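WbbM protein (PDB 6U4B) is a trimeric bifunctional O-antigen polymerase with two probable glycosyltransferase modules, one of them of family 8 and magnesium-binding. Local coordinates at residues Ile31-His36 and Gly99-Arg104; Leu50-Ala55 and Leu82-Trp87. One frame throughout, in Å; residues are numbered along the deposited sequence.

Contact 1. Residues Ile31-His36 and Gly99-Arg104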
ATOM      1  N   ILE A  31      -7.974  11.902 -48.948  1.00 48.03           N
ATOM      2  CA  ILE A  31      -9.135  11.051 -48.724  1.00 47.51           C
ATOM      3  C   ILE A  31      -8.872  10.206 -47.487  1.00 49.91           C
ATOM      4  O   ILE A  31      -7.781   9.643 -47.335  1.00 50.03           O
ATOM      5  CB  ILE A  31      -9.432  10.162 -49.943  1.00 49.70           C
ATOM      6  CG1 ILE A  31      -9.584  11.019 -51.202  1.00 52.16           C
ATOM      7  CG2 ILE A  31     -10.688   9.336 -49.709  1.00 50.13           C
ATOM      8  CD1 ILE A  31      -9.669  10.215 -52.476  1.00 52.52           C
ATOM      9  N   TYR A  32      -9.867  10.112 -46.610  1.00 48.89           N
ATOM     10  CA  TYR A  32      -9.728   9.437 -45.329  1.00 44.13           C
ATOM     11  C   TYR A  32     -10.549   8.154 -45.314  1.00 43.95           C
ATOM     12  O   TYR A  32     -11.690   8.131 -45.780  1.00 43.99           O
ATOM     13  CB  TYR A  32     -10.162  10.359 -44.184  1.00 46.12           C
ATOM     14  CG  TYR A  32      -9.361  11.639 -44.120  1.00 45.57           C
ATOM     15  CD1 TYR A  32      -8.265  11.754 -43.275  1.00 42.41           C
ATOM     16  CD2 TYR A  32      -9.693  12.727 -44.920  1.00 48.41           C
ATOM     17  CE1 TYR A  32      -7.527  12.921 -43.222  1.00 44.41           C
ATOM     18  CE2 TYR A  32      -8.960  13.895 -44.876  1.00 47.22           C
ATOM     19  CZ  TYR A  32      -7.880  13.988 -44.025  1.00 46.64           C
ATOM     20  OH  TYR A  32      -7.149  15.152 -43.980  1.00 50.23           O
ATOM     21  N   THR A  33      -9.958   7.088 -44.783  1.00 42.75           N
ATOM     22  CA  THR A  33     -10.638   5.810 -44.625  1.00 43.46           C
ATOM     23  C   THR A  33     -10.890   5.542 -43.146  1.00 44.68           C
ATOM     24  O   THR A  33     -10.037   5.826 -42.298  1.00 44.98           O
ATOM     25  CB  THR A  33      -9.826   4.663 -45.236  1.00 40.75           C
ATOM     26  OG1 THR A  33      -8.478   4.706 -44.747  1.00 42.24           O
ATOM     27  CG2 THR A  33      -9.814   4.770 -46.754  1.00 37.31           C
ATOM     28  N   SER A  34     -12.064   4.993 -42.842  1.00 45.70           N
ATOM     29  CA  SER A  34     -12.502   4.779 -41.468  1.00 42.98           C
ATOM     30  C   SER A  34     -12.291   3.323 -41.073  1.00 40.37           C
ATOM     31  O   SER A  34     -12.844   2.417 -41.706  1.00 41.17           O
ATOM     32  CB  SER A  34     -13.968   5.170 -41.300  1.00 41.47           C
ATOM     33  OG  SER A  34     -14.122   6.576 -41.368  1.00 40.82           O
ATOM     34  N   HIS A  35     -11.509   3.107 -40.021  1.00 40.29           N
ATOM     35  CA  HIS A  35     -11.231   1.779 -39.501  1.00 44.41           C
ATOM     36  C   HIS A  35     -11.642   1.707 -38.035  1.00 43.40           C
ATOM     37  O   HIS A  35     -11.533   2.688 -37.294  1.00 46.62           O
ATOM     38  CB  HIS A  35      -9.745   1.426 -39.636  1.00 43.63           C
ATOM     39  CG  HIS A  35      -9.200   1.590 -41.022  1.00 47.83           C
ATOM     40  ND1 HIS A  35      -8.858   0.519 -41.820  1.00 45.21           N
ATOM     41  CD2 HIS A  35      -8.923   2.702 -41.746  1.00 45.93           C
ATOM     42  CE1 HIS A  35      -8.399   0.962 -42.976  1.00 47.21           C
ATOM     43  NE2 HIS A  35      -8.428   2.283 -42.958  1.00 46.50           N
ATOM     44  N   HIS A  36     -12.122   0.533 -37.625  1.00 43.66           N
ATOM     45  CA  HIS A  36     -12.480   0.274 -36.237  1.00 50.95           C
ATOM     46  C   HIS A  36     -11.771  -0.946 -35.668  1.00 49.10           C
ATOM     47  O   HIS A  36     -11.940  -1.249 -34.480  1.00 47.65           O
ATOM     48  CB  HIS A  36     -14.000   0.102 -36.099  1.00 54.92           C
ATOM     49  CG  HIS A  36     -14.521  -1.173 -36.685  1.00 65.14           C
ATOM     50  ND1 HIS A  36     -14.721  -1.346 -38.038  1.00 69.07           N
ATOM     51  CD2 HIS A  36     -14.888  -2.337 -36.098  1.00 69.56           C
ATOM     52  CE1 HIS A  36     -15.186  -2.564 -38.259  1.00 71.12           C
ATOM     53  NE2 HIS A  36     -15.296  -3.185 -37.098  1.00 71.52           N
ATOM     54  N   GLY A  99     -12.048  13.929 -49.096  1.00 48.91           N
ATOM     55  CA  GLY A  99     -12.858  12.764 -49.379  1.00 49.07           C
ATOM     56  C   GLY A  99     -12.861  11.780 -48.226  1.00 48.97           C
ATOM     57  O   GLY A  99     -12.036  11.849 -47.313  1.00 45.97           O
ATOM     58  N   PHE A 100     -13.817  10.856 -48.291  1.00 47.26           N
ATOM     59  CA  PHE A 100     -13.991   9.835 -47.269  1.00 42.81           C
ATOM     60  C   PHE A 100     -14.450   8.542 -47.920  1.00 44.29           C
ATOM     61  O   PHE A 100     -15.354   8.549 -48.759  1.00 47.06           O
ATOM     62  CB  PHE A 100     -15.009  10.264 -46.202  1.00 39.74           C
ATOM     63  CG  PHE A 100     -14.653  11.544 -45.509  1.00 39.19           C
ATOM     64  CD1 PHE A 100     -15.102  12.756 -45.998  1.00 41.08           C
ATOM     65  CD2 PHE A 100     -13.867  11.535 -44.369  1.00 44.29           C
ATOM     66  CE1 PHE A 100     -14.775  13.938 -45.363  1.00 47.06           C
ATOM     67  CE2 PHE A 100     -13.536  12.712 -43.728  1.00 46.07           C
ATOM     68  CZ  PHE A 100     -13.991  13.917 -44.226  1.00 48.02           C
ATOM     69  N   MET A 101     -13.816   7.438 -47.532  1.00 45.07           N
ATOM     70  CA  MET A 101     -14.183   6.110 -48.001  1.00 39.26           C
ATOM     71  C   MET A 101     -14.187   5.157 -46.815  1.00 40.24           C
ATOM     72  O   MET A 101     -13.636   5.456 -45.753  1.00 34.28           O
ATOM     73  CB  MET A 101     -13.222   5.611 -49.092  1.00 38.00           C
ATOM     74  CG  MET A 101     -13.159   6.509 -50.323  1.00 39.80           C
ATOM     75  SD  MET A 101     -12.213   5.839 -51.714  1.00 45.33           S
ATOM     76  CE  MET A 101     -10.560   5.780 -51.027  1.00 42.20           C
ATOM     77  N   HIS A 102     -14.837   4.012 -46.997  1.00 46.58           N
ATOM     78  CA  HIS A 102     -14.822   2.971 -45.981  1.00 45.25           C
ATOM     79  C   HIS A 102     -13.491   2.219 -46.033  1.00 44.69           C
ATOM     80  O   HIS A 102     -12.643   2.467 -46.893  1.00 44.44           O
ATOM     81  CB  HIS A 102     -16.006   2.028 -46.168  1.00 50.12           C
ATOM     82  CG  HIS A 102     -17.326   2.729 -46.239  1.00 55.83           C
ATOM     83  ND1 HIS A 102     -17.891   3.363 -45.153  1.00 55.23           N
ATOM     84  CD2 HIS A 102     -18.188   2.908 -47.269  1.00 57.14           C
ATOM     85  CE1 HIS A 102     -19.046   3.898 -45.509  1.00 54.11           C
ATOM     86  NE2 HIS A 102     -19.250   3.635 -46.787  1.00 56.68           N
ATOM     87  N   TYR A 103     -13.293   1.289 -45.095  1.00 44.19           N
ATOM     88  CA  TYR A 103     -12.036   0.554 -45.034  1.00 48.94           C
ATOM     89  C   TYR A 103     -12.015  -0.657 -45.957  1.00 46.77           C
ATOM     90  O   TYR A 103     -10.932  -1.071 -46.383  1.00 49.68           O
ATOM     91  CB  TYR A 103     -11.721   0.115 -43.592  1.00 49.94           C
ATOM     92  CG  TYR A 103     -12.545  -1.033 -43.047  1.00 48.54           C
ATOM     93  CD1 TYR A 103     -12.049  -2.331 -43.048  1.00 46.48           C
ATOM     94  CD2 TYR A 103     -13.806  -0.815 -42.501  1.00 51.34           C
ATOM     95  CE1 TYR A 103     -12.788  -3.384 -42.534  1.00 49.07           C
ATOM     96  CE2 TYR A 103     -14.558  -1.867 -41.985  1.00 51.93           C
ATOM     97  CZ  TYR A 103     -14.042  -3.147 -42.008  1.00 54.24           C
ATOM     98  OH  TYR A 103     -14.783  -4.191 -41.499  1.00 59.15           O
ATOM     99  N   ARG A 104     -13.174  -1.230 -46.284  1.00 49.32           N
ATOM    100  CA  ARG A 104     -13.244  -2.299 -47.273  1.00 56.50           C
ATOM    101  C   ARG A 104     -14.148  -1.943 -48.448  1.00 51.77           C
ATOM    102  O   ARG A 104     -14.442  -2.809 -49.279  1.00 52.03           O
ATOM    103  CB  ARG A 104     -13.706  -3.605 -46.620  1.00 61.07           C
ATOM    104  CG  ARG A 104     -12.569  -4.432 -46.056  1.00 71.00           C
ATOM    105  CD  ARG A 104     -13.069  -5.521 -45.125  1.00 75.75           C
ATOM    106  NE  ARG A 104     -13.901  -6.510 -45.799  1.00 78.81           N
ATOM    107  CZ  ARG A 104     -14.402  -7.585 -45.198  1.00 80.59           C
ATOM    108  NH1 ARG A 104     -15.150  -8.442 -45.880  1.00 80.01           N
ATOM    109  NH2 ARG A 104     -14.152  -7.801 -43.915  1.00 80.86           N
TER
HETATM  110  O   HOH W   1     -15.451   1.969 -42.878  1.00 39.02           O
HETATM  111  O   HOH W   2     -14.715   7.405 -43.769  1.00 39.30           O
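Where the two parallel strands begin to part, Tyr-103 meets two consecutive histidines with different parts of its side chain, His-36 being the first loop residue after strand 29-35. Its CB lies over one face of the His-35 imidazole, a CH-pi contact 3.6 Å from the ring centroid. The edge of His-36 is turned toward the face of the Tyr-103 ring in an offset edge-to-face pair with planes at 76°, and His-36 CE1 comes to 3.6 Å from Tyr-103 OH; this is packing only, the hydroxyl being hydrogen-bonded to Glu-288. In Tyr-103, CG sits between the backbone N and the carbonyl carbon (chi1 74°), which carries the phenol toward His-36. The His-35 ring is held at its edges: Thr-33 OG1 lies in its plane and shares a hydrogen bond with NE2, while ND1 pairs with Ser-39.

Further back the strands pair in parallel, spreading toward their C-terminal ends. Tyr-32 N donates to Gly-99 O at 2.9 Å, and Met-101 N donates to Tyr-32 O at 2.8 Å. The next bond, Ser-34 N to Met-101 O, is weak at 3.3 Å, and water takes over: one molecule joins Ser-34 OG to Met-101 O, a second bridges Ser-34 O and Tyr-103 N. On one sheet face Ile-31 CG2 meets Met-101 CE at 3.8 Å. On the other, the rings of Tyr-32 and Phe-100 are inclined at 29° and offset so far that they hardly overlap; Tyr-32 CB touches Phe-100 CD2.

Strand 29-35 lies between strands 97-102 and 47-51, parallel to both, while strand 216-219 runs antiparallel along the far side of 97-102. Helix 82-91 packs on the face bearing Tyr-32, Ser-34 and Phe-100.

Contact 2. Residues Leu50-Ala55 and Leu82-Trp87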
ATOM      1  N   LEU A  50      -8.004   6.422 -40.553  1.00 41.91           N
ATOM      2  CA  LEU A  50      -8.414   6.933 -39.252  1.00 44.64           C
ATOM      3  C   LEU A  50      -9.074   5.820 -38.456  1.00 45.24           C
ATOM      4  O   LEU A  50      -9.907   5.076 -38.986  1.00 41.21           O
ATOM      5  CB  LEU A  50      -9.378   8.121 -39.387  1.00 40.58           C
ATOM      6  CG  LEU A  50      -8.785   9.456 -39.840  1.00 40.28           C
ATOM      7  CD1 LEU A  50      -9.883  10.494 -40.006  1.00 41.83           C
ATOM      8  CD2 LEU A  50      -7.732   9.940 -38.858  1.00 42.36           C
ATOM      9  N   HIS A  51      -8.692   5.709 -37.188  1.00 43.12           N
ATOM     10  CA  HIS A  51      -9.328   4.797 -36.242  1.00 40.13           C
ATOM     11  C   HIS A  51     -10.517   5.540 -35.642  1.00 40.10           C
ATOM     12  O   HIS A  51     -10.366   6.320 -34.700  1.00 41.78           O
ATOM     13  CB  HIS A  51      -8.324   4.356 -35.180  1.00 40.02           C
ATOM     14  CG  HIS A  51      -8.876   3.402 -34.167  1.00 38.02           C
ATOM     15  ND1 HIS A  51      -8.108   2.879 -33.147  1.00 37.72           N
ATOM     16  CD2 HIS A  51     -10.114   2.872 -34.011  1.00 37.67           C
ATOM     17  CE1 HIS A  51      -8.847   2.072 -32.409  1.00 37.37           C
ATOM     18  NE2 HIS A  51     -10.068   2.050 -32.910  1.00 38.12           N
ATOM     19  N   VAL A  52     -11.705   5.307 -36.191  1.00 37.88           N
ATOM     20  CA  VAL A  52     -12.889   6.029 -35.739  1.00 39.38           C
ATOM     21  C   VAL A  52     -13.392   5.414 -34.441  1.00 44.54           C
ATOM     22  O   VAL A  52     -13.238   4.211 -34.192  1.00 47.22           O
ATOM     23  CB  VAL A  52     -13.986   6.046 -36.824  1.00 36.14           C
ATOM     24  CG1 VAL A  52     -13.467   6.723 -38.079  1.00 36.07           C
ATOM     25  CG2 VAL A  52     -14.483   4.638 -37.122  1.00 31.99           C
ATOM     26  N   GLY A  53     -13.990   6.251 -33.596  1.00 36.96           N
ATOM     27  CA  GLY A  53     -14.418   5.797 -32.284  1.00 41.16           C
ATOM     28  C   GLY A  53     -13.285   5.343 -31.392  1.00 41.80           C
ATOM     29  O   GLY A  53     -13.491   4.493 -30.519  1.00 42.00           O
ATOM     30  N   LYS A  54     -12.083   5.891 -31.586  1.00 37.42           N
ATOM     31  CA  LYS A  54     -10.939   5.459 -30.791  1.00 38.77           C
ATOM     32  C   LYS A  54     -11.069   5.876 -29.332  1.00 41.70           C
ATOM     33  O   LYS A  54     -10.491   5.223 -28.458  1.00 44.49           O
ATOM     34  CB  LYS A  54      -9.639   6.008 -31.389  1.00 36.65           C
ATOM     35  CG  LYS A  54      -8.374   5.429 -30.751  1.00 39.76           C
ATOM     36  CD  LYS A  54      -7.110   5.857 -31.493  1.00 37.64           C
ATOM     37  CE  LYS A  54      -5.882   5.162 -30.925  1.00 42.89           C
ATOM     38  NZ  LYS A  54      -5.588   5.598 -29.532  1.00 52.40           N
ATOM     39  N   ALA A  55     -11.825   6.942 -29.051  1.00 41.97           N
ATOM     40  CA  ALA A  55     -12.056   7.350 -27.670  1.00 43.64           C
ATOM     41  C   ALA A  55     -12.753   6.267 -26.855  1.00 38.70           C
ATOM     42  O   ALA A  55     -12.620   6.245 -25.626  1.00 41.70           O
ATOM     43  CB  ALA A  55     -12.879   8.641 -27.628  1.00 41.29           C
ATOM     44  N   LEU A  82     -19.394   9.903 -39.369  1.00 35.79           N
ATOM     45  CA  LEU A  82     -19.424  11.353 -39.195  1.00 39.29           C
ATOM     46  C   LEU A  82     -18.347  11.827 -38.227  1.00 38.74           C
ATOM     47  O   LEU A  82     -17.889  12.972 -38.324  1.00 39.41           O
ATOM     48  CB  LEU A  82     -20.803  11.796 -38.716  1.00 41.47           C
ATOM     49  CG  LEU A  82     -21.918  11.774 -39.757  1.00 44.13           C
ATOM     50  CD1 LEU A  82     -23.253  12.108 -39.122  1.00 49.06           C
ATOM     51  CD2 LEU A  82     -21.605  12.741 -40.889  1.00 42.79           C
ATOM     52  N   THR A  83     -17.920  10.962 -37.298  1.00 34.73           N
ATOM     53  CA  THR A  83     -16.837  11.320 -36.387  1.00 36.64           C
ATOM     54  C   THR A  83     -15.528  11.541 -37.133  1.00 39.46           C
ATOM     55  O   THR A  83     -14.726  12.392 -36.733  1.00 43.83           O
ATOM     56  CB  THR A  83     -16.665  10.239 -35.314  1.00 38.66           C
ATOM     57  OG1 THR A  83     -16.287   9.001 -35.928  1.00 47.33           O
ATOM     58  CG2 THR A  83     -17.963  10.032 -34.562  1.00 35.06           C
ATOM     59  N   ALA A  84     -15.286  10.785 -38.207  1.00 38.49           N
ATOM     60  CA  ALA A  84     -14.126  11.061 -39.050  1.00 39.79           C
ATOM     61  C   ALA A  84     -14.311  12.370 -39.807  1.00 41.31           C
ATOM     62  O   ALA A  84     -13.401  13.208 -39.858  1.00 40.51           O
ATOM     63  CB  ALA A  84     -13.888   9.901 -40.018  1.00 33.85           C
ATOM     64  N   HIS A  85     -15.489  12.554 -40.409  1.00 40.65           N
ATOM     65  CA  HIS A  85     -15.838  13.817 -41.051  1.00 42.38           C
ATOM     66  C   HIS A  85     -15.618  14.990 -40.103  1.00 40.64           C
ATOM     67  O   HIS A  85     -14.933  15.962 -40.445  1.00 38.22           O
ATOM     68  CB  HIS A  85     -17.295  13.751 -41.527  1.00 43.34           C
ATOM     69  CG  HIS A  85     -17.788  14.993 -42.209  1.00 43.96           C
ATOM     70  ND1 HIS A  85     -19.034  15.065 -42.793  1.00 46.93           N
ATOM     71  CD2 HIS A  85     -17.214  16.204 -42.399  1.00 45.54           C
ATOM     72  CE1 HIS A  85     -19.207  16.266 -43.314  1.00 46.88           C
ATOM     73  NE2 HIS A  85     -18.117  16.977 -43.087  1.00 47.90           N
ATOM     74  N   TYR A  86     -16.183  14.904 -38.895  1.00 40.25           N
ATOM     75  CA  TYR A  86     -16.053  15.991 -37.928  1.00 42.69           C
ATOM     76  C   TYR A  86     -14.592  16.260 -37.591  1.00 43.58           C
ATOM     77  O   TYR A  86     -14.154  17.417 -37.554  1.00 44.13           O
ATOM     78  CB  TYR A  86     -16.844  15.660 -36.660  1.00 46.04           C
ATOM     79  CG  TYR A  86     -16.821  16.754 -35.614  1.00 46.82           C
ATOM     80  CD1 TYR A  86     -15.815  16.811 -34.657  1.00 43.36           C
ATOM     81  CD2 TYR A  86     -17.808  17.732 -35.585  1.00 47.39           C
ATOM     82  CE1 TYR A  86     -15.790  17.811 -33.705  1.00 42.62           C
ATOM     83  CE2 TYR A  86     -17.791  18.736 -34.636  1.00 48.40           C
ATOM     84  CZ  TYR A  86     -16.782  18.770 -33.699  1.00 48.56           C
ATOM     85  OH  TYR A  86     -16.763  19.770 -32.754  1.00 52.33           O
ATOM     86  N   TRP A  87     -13.818  15.197 -37.346  1.00 46.22           N
ATOM     87  CA  TRP A  87     -12.431  15.369 -36.923  1.00 45.54           C
ATOM     88  C   TRP A  87     -11.597  16.040 -38.007  1.00 48.74           C
ATOM     89  O   TRP A  87     -10.778  16.919 -37.712  1.00 50.31           O
ATOM     90  CB  TRP A  87     -11.822  14.019 -36.541  1.00 40.28           C
ATOM     91  CG  TRP A  87     -10.397  14.123 -36.086  1.00 45.95           C
ATOM     92  CD1 TRP A  87      -9.957  14.364 -34.816  1.00 42.86           C
ATOM     93  CD2 TRP A  87      -9.225  13.994 -36.898  1.00 50.16           C
ATOM     94  NE1 TRP A  87      -8.584  14.392 -34.788  1.00 47.66           N
ATOM     95  CE2 TRP A  87      -8.110  14.167 -36.053  1.00 50.51           C
ATOM     96  CE3 TRP A  87      -9.009  13.748 -38.259  1.00 48.85           C
ATOM     97  CZ2 TRP A  87      -6.799  14.102 -36.523  1.00 50.55           C
ATOM     98  CZ3 TRP A  87      -7.708  13.683 -38.723  1.00 46.09           C
ATOM     99  CH2 TRP A  87      -6.620  13.860 -37.858  1.00 50.98           C
TER
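The indole of Trp-87 meets Leu-50 through CE3 and CZ3 of its six-membered ring. Leu-50 CD2 approaches CZ3 of Trp-87 to 3.7 Å, and the other methyl, CD1, lies 3.8 Å from CE3, so both branches of the leucine bear on these two neighbouring ring carbons. The tryptophan reaches them because its CG is anti to the backbone N (chi1 -180°). At the opposite end of the ring system NE1 is hydrogen-bonded to Thr-68 OG1, which helps fix the indole's rotation. The imidazole of His-51 has Lys-54 CB over the centre of one face, the two being the first and last residues of a type II beta turn.

No hydrogen bond links the two segments; the junction is apolar, with the end of strand 47-51 and the turn after it set against the first turns of helix 82-91. Helix 82-91 lies on the connection from strand 47-51 to strand 97-102, both parallel to strand 29-35 between them: a beta-alpha-beta crossover passing over that middle strand. Ala-84 is the small residue on which the segments converge: its CB touches Val-52 CG1 at 3.7 Å and Leu-50 CD1 at 4.0 Å.

Beside it, Val-52 CB stands 3.9 Å from Thr-83 OG1, a van der Waals contact; the hydroxyl itself is hydrogen-bonded to Asp-66 and to the carbonyl of Cys-80. The carboxylate of Asp-66 also takes the backbone N-H groups of Gly-53 and Lys-54, indirectly tying the turn to the helix start. Gly-53 is the turn's third residue, where the positive phi (63°) favours glycine.

The centres of contacts 1 and 2 lie 10 Å apart in the same DUF4422 region, away from the annotated magnesium sites. Along the chain the order is 31-36, 50-55, 82-87, 99-104, so the pairing in contact 2 falls wholly between the two strands that close contact 1. Strand 29-35 leads on to its parallel neighbour 47-51, and helix 82-91 then returns the chain to strand 97-102, so strand 29-35 sits between the two strands the crossover joins. The contacts also touch: Thr-33 O with Leu-50 N and His-35 N with Leu-50 O are probable hydrogen bonds. Ser-34 touches both Val-52 and Ala-84, linking sheet and helix.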